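Local atomic coordinates of neuroglobin (Symsagittifera roscoffensis, PDB entry 4B4Y), a protein that binds haem and molecular oxygen in a globin fold and, as a neuroglobin, is probably tied to oxygen handling in the nervous system of a marine acoel. Residues Met7-Glu11 with Glu12-Leu16; Lys77-Ser80 with Asp81-Asp85. All blocks are in the same frame, centred on the assembly; numbering follows the deposited sequence.

Contact 1 (Met7-Glu11 with Glu12-Leu16); sequences MQVSE and EQQSL
Q13 reaches back from the first turn of helix 11-24 to S10, and its side chain meets the preceding loop at nearly every atom. Q13 CB lies 3.5 Å from S10 O and also faces the CB of V9. Q13 CG, placed beside the backbone N by chi1 of -71°, comes to 3.3 Å from S10 OG. Beyond it the chain is extended, which carries CD past the serine and sets OE1 against the backbone of S10. Q13 OE1 accepts from S10 N at 3.2 Å, the donor tilted 24° from the carbonyl plane, while V9 CA and CB pack against the same oxygen. The return bond runs from Q13 N to S10 OG, 2.9 Å long. These reciprocal bonds make a capping box, with S10 as N-cap: the serine hydroxyl accepts from an N-H of the first turn, and the glutamine carbonyl takes the serine N-H in return. The regular helix bonds start at once, Q14 N giving an almost straight bond to S10 O and S15 N a more bent one to E11 O. Buried V9 sends CG2 over Q14 N at 3.9 Å; its flank also rests on I147 of helix 135-153, and its N donates to N87 OD1.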
ATOM      1  N   MET A   7       1.690 -30.543  -3.090  1.00 74.12           N
ATOM      2  CA  MET A   7       1.152 -29.313  -2.430  1.00 70.42           C
ATOM      3  C   MET A   7      -0.165 -29.576  -1.628  1.00 67.74           C
ATOM      4  O   MET A   7      -1.115 -28.740  -1.633  1.00 66.33           O
ATOM      5  CB  MET A   7       0.789 -28.343  -3.581  1.00 71.74           C
ATOM      6  CG  MET A   7      -0.091 -27.088  -3.264  1.00 72.94           C
ATOM      7  SD  MET A   7       0.755 -25.426  -3.329  1.00 73.11           S
ATOM      8  CE  MET A   7       2.469 -25.844  -2.815  1.00 74.68           C
ATOM      9  N   GLN A   8      -0.246 -30.747  -0.996  1.00 62.88           N
ATOM     10  CA  GLN A   8      -1.460 -31.191  -0.334  1.00 60.24           C
ATOM     11  C   GLN A   8      -1.055 -31.641   1.042  1.00 56.62           C
ATOM     12  O   GLN A   8      -0.021 -32.278   1.203  1.00 55.52           O
ATOM     13  CB  GLN A   8      -2.073 -32.402  -1.067  1.00 60.97           C
ATOM     14  CG  GLN A   8      -2.724 -32.075  -2.440  1.00 65.90           C
ATOM     15  CD  GLN A   8      -4.234 -31.735  -2.325  1.00 69.79           C
ATOM     16  OE1 GLN A   8      -5.040 -32.585  -1.899  1.00 68.44           O
ATOM     17  NE2 GLN A   8      -4.614 -30.493  -2.708  1.00 69.15           N
ATOM     18  N   VAL A   9      -1.862 -31.351   2.038  1.00 52.48           N
ATOM     19  CA  VAL A   9      -1.529 -31.857   3.348  1.00 49.21           C
ATOM     20  C   VAL A   9      -2.370 -33.092   3.649  1.00 49.39           C
ATOM     21  O   VAL A   9      -3.497 -33.188   3.210  1.00 49.66           O
ATOM     22  CB  VAL A   9      -1.754 -30.805   4.464  1.00 48.07           C
ATOM     23  CG1 VAL A   9      -0.920 -29.575   4.185  1.00 44.93           C
ATOM     24  CG2 VAL A   9      -3.274 -30.479   4.667  1.00 41.38           C
ATOM     25  N   SER A  10      -1.842 -33.994   4.453  1.00 48.37           N
ATOM     26  CA  SER A  10      -2.619 -35.104   4.922  1.00 47.93           C
ATOM     27  C   SER A  10      -3.787 -34.580   5.798  1.00 48.38           C
ATOM     28  O   SER A  10      -3.751 -33.429   6.314  1.00 48.94           O
ATOM     29  CB  SER A  10      -1.726 -36.071   5.713  1.00 46.64           C
ATOM     30  OG  SER A  10      -1.602 -35.614   7.071  1.00 48.16           O
ATOM     31  N   GLU A  11      -4.785 -35.443   6.005  1.00 45.60           N
ATOM     32  CA  GLU A  11      -5.924 -35.135   6.819  1.00 44.13           C
ATOM     33  C   GLU A  11      -5.452 -34.955   8.215  1.00 41.88           C
ATOM     34  O   GLU A  11      -5.939 -34.086   8.936  1.00 41.60           O
ATOM     35  CB  GLU A  11      -6.949 -36.322   6.696  1.00 45.52           C
ATOM     36  CG  GLU A  11      -7.973 -36.533   7.800  0.50 44.31           C
ATOM     37  CD  GLU A  11      -8.935 -37.735   7.511  0.50 47.28           C
ATOM     38  OE1 GLU A  11      -9.107 -38.140   6.311  0.50 43.68           O
ATOM     39  OE2 GLU A  11      -9.514 -38.256   8.502  0.50 44.57           O
ATOM     40  N   GLU A  12      -4.502 -35.786   8.622  1.00 40.27           N
ATOM     41  CA  GLU A  12      -3.914 -35.637   9.972  1.00 40.24           C
ATOM     42  C   GLU A  12      -3.174 -34.266  10.171  1.00 38.00           C
ATOM     43  O   GLU A  12      -3.337 -33.629  11.197  1.00 39.82           O
ATOM     44  CB  GLU A  12      -2.977 -36.803  10.280  1.00 41.16           C
ATOM     45  CG  GLU A  12      -2.412 -36.782  11.752  1.00 45.99           C
ATOM     46  CD  GLU A  12      -3.506 -36.781  12.845  1.00 53.99           C
ATOM     47  OE1 GLU A  12      -4.686 -37.118  12.528  1.00 56.17           O
ATOM     48  OE2 GLU A  12      -3.186 -36.448  14.041  1.00 57.30           O
ATOM     49  N   GLN A  13      -2.504 -33.770   9.141  1.00 36.34           N
ATOM     50  CA  GLN A  13      -1.837 -32.426   9.189  1.00 36.47           C
ATOM     51  C   GLN A  13      -2.890 -31.321   9.287  1.00 35.78           C
ATOM     52  O   GLN A  13      -2.824 -30.475  10.189  1.00 37.63           O
ATOM     53  CB  GLN A  13      -0.907 -32.232   7.972  1.00 35.12           C
ATOM     54  CG  GLN A  13       0.299 -33.102   8.112  1.00 34.24           C
ATOM     55  CD  GLN A  13       1.227 -33.022   6.940  1.00 38.88           C
ATOM     56  OE1 GLN A  13       0.799 -32.903   5.805  1.00 41.97           O
ATOM     57  NE2 GLN A  13       2.526 -33.144   7.207  1.00 40.17           N
ATOM     58  N   GLN A  14      -3.927 -31.384   8.441  1.00 36.32           N
ATOM     59  CA  GLN A  14      -5.103 -30.450   8.547  1.00 34.29           C
ATOM     60  C   GLN A  14      -5.631 -30.426   9.922  1.00 34.27           C
ATOM     61  O   GLN A  14      -5.822 -29.340  10.553  1.00 35.75           O
ATOM     62  CB  GLN A  14      -6.162 -30.781   7.510  1.00 34.81           C
ATOM     63  CG  GLN A  14      -7.333 -29.814   7.511  1.00 34.42           C
ATOM     64  CD  GLN A  14      -6.885 -28.342   7.212  1.00 36.47           C
ATOM     65  OE1 GLN A  14      -6.766 -27.524   8.139  1.00 35.43           O
ATOM     66  NE2 GLN A  14      -6.677 -28.023   5.949  1.00 27.80           N
ATOM     67  N   SER A  15      -5.789 -31.606  10.479  1.00 34.17           N
ATOM     68  CA  SER A  15      -6.402 -31.663  11.792  1.00 35.60           C
ATOM     69  C   SER A  15      -5.463 -31.064  12.861  1.00 36.32           C
ATOM     70  O   SER A  15      -5.907 -30.350  13.780  1.00 37.90           O
ATOM     71  CB  SER A  15      -6.732 -33.175  12.147  1.00 35.91           C
ATOM     72  OG  SER A  15      -7.052 -33.222  13.561  1.00 39.20           O
ATOM     73  N   LEU A  16      -4.172 -31.420  12.822  1.00 36.29           N
ATOM     74  CA  LEU A  16      -3.165 -30.802  13.806  1.00 37.08           C
ATOM     75  C   LEU A  16      -3.169 -29.264  13.712  1.00 35.80           C
ATOM     76  O   LEU A  16      -3.173 -28.580  14.724  1.00 36.65           O
ATOM     77  CB  LEU A  16      -1.726 -31.309  13.567  1.00 34.58           C
ATOM     78  CG  LEU A  16      -1.540 -32.788  13.863  1.00 36.57           C
ATOM     79  CD1 LEU A  16      -0.181 -33.346  13.257  1.00 36.64           C
ATOM     80  CD2 LEU A  16      -1.717 -33.031  15.415  1.00 32.98           C
TER

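Contact 2 (Lys77-Ser80 with Asp81-Asp85); sequences KVIS and DCLVD. With HEM (protoporphyrin IX containing Fe), chain B.
K77 starts with CG anti to the backbone N (chi1 -179°) and bends at chi2 and again at chi4, so that its chain turns along the helix toward D81; the aspartate's CG stands beside its own backbone N, one turn on. K77 NZ thus meets D81 OD1 at 2.7 Å, approaching on the syn side, with D81 OD2 at 3.2 Å from the same nitrogen. OD1 also accepts from a water that contacts S80 OG at 3.0 Å, so ammonium and water both grip this oxygen. With an alanine at D81, the K77 ammonium is likely to lose its carboxylate mate and the water one of its holds. Such an i to i+4 pair lies on the exposed side of helix 66-83, the helix that carries part of the haem pocket in this globin. On the pocket side, V78 CG2 touches the haem methyl CMA at 3.7 Å and I79 CG1 approaches CMB at 4.0 Å. The other branch of I79, CG2, lies alongside L83 and meets its CD1 at 3.7 Å. L83 in turn packs on W141, A144 and I148 of helix 135-153. L83 N also bonds to I79 O at 2.9 Å.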
ATOM      1  N   LYS A  77      -5.979 -12.421   7.674  1.00 31.57           N
ATOM      2  CA  LYS A  77      -7.161 -12.996   7.021  1.00 32.18           C
ATOM      3  C   LYS A  77      -6.865 -13.991   5.947  1.00 31.14           C
ATOM      4  O   LYS A  77      -7.457 -15.093   5.914  1.00 33.59           O
ATOM      5  CB  LYS A  77      -7.983 -11.783   6.434  1.00 34.89           C
ATOM      6  CG  LYS A  77      -9.274 -12.147   5.736  1.00 38.41           C
ATOM      7  CD  LYS A  77     -10.266 -12.812   6.691  1.00 53.03           C
ATOM      8  CE  LYS A  77     -11.675 -12.960   5.991  1.00 60.82           C
ATOM      9  NZ  LYS A  77     -12.177 -14.378   5.981  1.00 62.37           N
ATOM     10  N   VAL A  78      -5.972 -13.641   5.018  1.00 29.74           N
ATOM     11  CA  VAL A  78      -5.441 -14.616   4.048  1.00 29.67           C
ATOM     12  C   VAL A  78      -4.856 -15.835   4.722  1.00 30.21           C
ATOM     13  O   VAL A  78      -5.133 -16.984   4.367  1.00 32.30           O
ATOM     14  CB  VAL A  78      -4.344 -13.965   3.101  1.00 30.15           C
ATOM     15  CG1 VAL A  78      -3.693 -15.037   2.293  1.00 27.15           C
ATOM     16  CG2 VAL A  78      -5.036 -12.964   2.162  1.00 28.80           C
ATOM     17  N   ILE A  79      -4.040 -15.636   5.747  1.00 30.50           N
ATOM     18  CA  ILE A  79      -3.473 -16.837   6.391  1.00 29.02           C
ATOM     19  C   ILE A  79      -4.646 -17.702   7.024  1.00 29.13           C
ATOM     20  O   ILE A  79      -4.659 -18.892   6.930  1.00 30.10           O
ATOM     21  CB  ILE A  79      -2.472 -16.400   7.476  1.00 26.78           C
ATOM     22  CG1 ILE A  79      -1.152 -15.830   6.835  1.00 27.61           C
ATOM     23  CG2 ILE A  79      -2.268 -17.468   8.461  1.00 26.83           C
ATOM     24  CD1 ILE A  79      -0.286 -15.019   7.866  1.00 26.16           C
ATOM     25  N   SER A  80      -5.503 -17.076   7.785  1.00 28.30           N
ATOM     26  CA  SER A  80      -6.664 -17.772   8.428  1.00 32.20           C
ATOM     27  C   SER A  80      -7.541 -18.539   7.467  1.00 31.16           C
ATOM     28  O   SER A  80      -7.771 -19.740   7.631  1.00 31.35           O
ATOM     29  CB  SER A  80      -7.575 -16.766   9.137  1.00 31.72           C
ATOM     30  OG  SER A  80      -8.330 -17.674   9.871  1.00 41.96           O
ATOM     31  N   ASP A  81      -7.853 -17.889   6.346  1.00 32.15           N
ATOM     32  CA  ASP A  81      -8.658 -18.525   5.360  1.00 32.45           C
ATOM     33  C   ASP A  81      -7.938 -19.679   4.730  1.00 33.73           C
ATOM     34  O   ASP A  81      -8.596 -20.624   4.183  1.00 33.38           O
ATOM     35  CB  ASP A  81      -8.953 -17.533   4.234  1.00 33.21           C
ATOM     36  CG  ASP A  81     -10.089 -16.584   4.558  1.00 33.38           C
ATOM     37  OD1 ASP A  81     -10.743 -16.673   5.635  1.00 35.09           O
ATOM     38  OD2 ASP A  81     -10.229 -15.678   3.730  1.00 35.62           O
ATOM     39  N   CYS A  82      -6.610 -19.594   4.623  1.00 33.14           N
ATOM     40  CA  CYS A  82      -5.949 -20.727   3.950  1.00 33.22           C
ATOM     41  C   CYS A  82      -5.845 -21.888   4.956  1.00 33.00           C
ATOM     42  O   CYS A  82      -6.038 -23.065   4.559  1.00 33.79           O
ATOM     43  CB  CYS A  82      -4.541 -20.431   3.435  1.00 33.32           C
ATOM     44  SG  CYS A  82      -4.415 -19.306   2.128  1.00 35.24           S
ATOM     45  N   LEU A  83      -5.527 -21.569   6.215  1.00 31.88           N
ATOM     46  CA  LEU A  83      -5.156 -22.593   7.227  1.00 32.77           C
ATOM     47  C   LEU A  83      -6.353 -23.531   7.496  1.00 35.63           C
ATOM     48  O   LEU A  83      -6.216 -24.747   7.750  1.00 34.89           O
ATOM     49  CB  LEU A  83      -4.765 -21.916   8.546  1.00 30.87           C
ATOM     50  CG  LEU A  83      -3.383 -21.138   8.691  1.00 31.51           C
ATOM     51  CD1 LEU A  83      -3.243 -20.623  10.196  1.00 27.66           C
ATOM     52  CD2 LEU A  83      -2.318 -22.116   8.358  1.00 27.15           C
ATOM     53  N   VAL A  84      -7.530 -22.949   7.360  1.00 36.45           N
ATOM     54  CA  VAL A  84      -8.723 -23.576   7.803  1.00 37.94           C
ATOM     55  C   VAL A  84      -9.184 -24.545   6.694  1.00 39.87           C
ATOM     56  O   VAL A  84      -9.876 -25.487   6.921  1.00 41.73           O
ATOM     57  CB  VAL A  84      -9.606 -22.396   8.304  1.00 39.04           C
ATOM     58  CG1 VAL A  84     -10.779 -22.019   7.425  1.00 33.37           C
ATOM     59  CG2 VAL A  84      -9.711 -22.418   9.764  1.00 33.09           C
ATOM     60  N   ASP A  85      -8.664 -24.417   5.491  1.00 40.49           N
ATOM     61  CA  ASP A  85      -8.990 -25.412   4.462  1.00 39.19           C
ATOM     62  C   ASP A  85      -7.821 -25.489   3.470  1.00 38.61           C
ATOM     63  O   ASP A  85      -7.897 -24.984   2.337  1.00 37.01           O
ATOM     64  CB  ASP A  85     -10.313 -25.041   3.752  1.00 40.47           C
ATOM     65  CG  ASP A  85     -10.688 -26.016   2.572  1.00 43.24           C
ATOM     66  OD1 ASP A  85     -10.099 -27.136   2.387  1.00 42.60           O
ATOM     67  OD2 ASP A  85     -11.558 -25.602   1.774  1.00 46.95           O
TER
HETATM   68  CHA HEM B1155       0.912  -6.929   0.709  1.00 25.51           C
HETATM   69  CHB HEM B1155      -0.100 -11.243   2.576  1.00 29.69           C
HETATM   70  CHC HEM B1155       4.676 -12.307   2.450  1.00 28.89           C
HETATM   71  CHD HEM B1155       5.665  -7.675   1.661  1.00 27.79           C
HETATM   72  C1A HEM B1155       0.215  -8.004   1.207  1.00 29.66           C
HETATM   73  C2A HEM B1155      -1.201  -8.166   1.215  1.00 32.45           C
HETATM   74  C3A HEM B1155      -1.480  -9.336   1.735  1.00 29.74           C
HETATM   75  C4A HEM B1155      -0.256  -9.986   2.010  1.00 28.57           C
HETATM   76  CMA HEM B1155      -2.886  -9.995   1.952  1.00 26.43           C
HETATM   77  CAA HEM B1155      -2.201  -7.084   0.683  1.00 33.92           C
HETATM   78  CBA HEM B1155      -2.685  -6.277   1.867  1.00 38.06           C
HETATM   79  CGA HEM B1155      -3.440  -5.035   1.443  1.00 48.41           C
HETATM   80  O1A HEM B1155      -4.266  -5.035   0.539  1.00 45.29           O
HETATM   81  O2A HEM B1155      -3.197  -3.964   2.039  1.00 60.68           O
HETATM   82  C1B HEM B1155       1.112 -11.960   2.678  1.00 30.11           C
HETATM   83  C2B HEM B1155       1.271 -13.362   3.032  1.00 31.18           C
HETATM   84  C3B HEM B1155       2.556 -13.667   2.967  1.00 32.13           C
HETATM   85  C4B HEM B1155       3.279 -12.456   2.621  1.00 31.97           C
HETATM   86  CMB HEM B1155       0.068 -14.288   3.360  1.00 26.60           C
HETATM   87  CAB HEM B1155       3.210 -15.023   3.301  1.00 31.51           C
HETATM   88  CBB HEM B1155       3.026 -16.067   2.486  1.00 30.77           C
HETATM   89  C1C HEM B1155       5.357 -11.116   2.315  1.00 29.04           C
HETATM   90  C2C HEM B1155       6.788 -10.873   2.580  1.00 30.54           C
HETATM   91  C3C HEM B1155       7.031  -9.585   2.448  1.00 27.95           C
HETATM   92  C4C HEM B1155       5.792  -8.981   2.051  1.00 30.45           C
HETATM   93  CMC HEM B1155       7.818 -11.937   3.039  1.00 22.81           C
HETATM   94  CAC HEM B1155       8.428  -8.869   2.604  1.00 27.14           C
HETATM   95  CBC HEM B1155       8.433  -7.620   3.081  1.00 26.31           C
HETATM   96  C1D HEM B1155       4.536  -7.079   1.132  1.00 35.05           C
HETATM   97  C2D HEM B1155       4.456  -5.793   0.418  1.00 35.75           C
HETATM   98  C3D HEM B1155       3.006  -5.650   0.175  1.00 38.03           C
HETATM   99  C4D HEM B1155       2.296  -6.765   0.759  1.00 30.58           C
HETATM  100  CMD HEM B1155       5.536  -4.762   0.071  1.00 37.38           C
HETATM  101  CAD HEM B1155       2.275  -4.447  -0.417  1.00 32.85           C
HETATM  102  CBD HEM B1155       2.452  -4.497   1.144  1.00 40.55           C
HETATM  103  CGD HEM B1155       1.811  -3.300   1.522  1.00 48.07           C
HETATM  104  O1D HEM B1155       2.026  -2.952   2.701  1.00 44.85           O
HETATM  105  O2D HEM B1155       1.182  -2.792   0.532  1.00 52.62           O
HETATM  106  NA  HEM B1155       0.749  -9.136   1.682  1.00 29.35           N
HETATM  107  NB  HEM B1155       2.339 -11.475   2.432  1.00 31.22           N
HETATM  108  NC  HEM B1155       4.791  -9.939   2.018  1.00 28.10           N
HETATM  109  ND  HEM B1155       3.254  -7.613   1.213  1.00 32.39           N
HETATM  110 FE   HEM B1155       2.765  -9.503   1.791  1.00 25.56          FE
HETATM  111  O   HOH W   1     -10.728 -17.093   8.079  1.00 46.73           O

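From the N terminus, contact 1 comes first: it joins the loop 7-10 to the start of helix 11-24 and is complete before the chain reaches contact 2, in the last turns of helix 66-83. Both are local, so neither encloses a long loop, and they follow in series without nesting or crossing. Their centres are about 14 Å apart, and they touch where Q14 packs against the backbone of L83-D85. Helix 135-153 is shared ground: V9 and Q13 lean on it from contact 1, C82 and L83 from contact 2. L83 and V84 also reach V21 and M18 of helix 11-24, joining the N-terminal helix to the helix that lines part of the haem pocket.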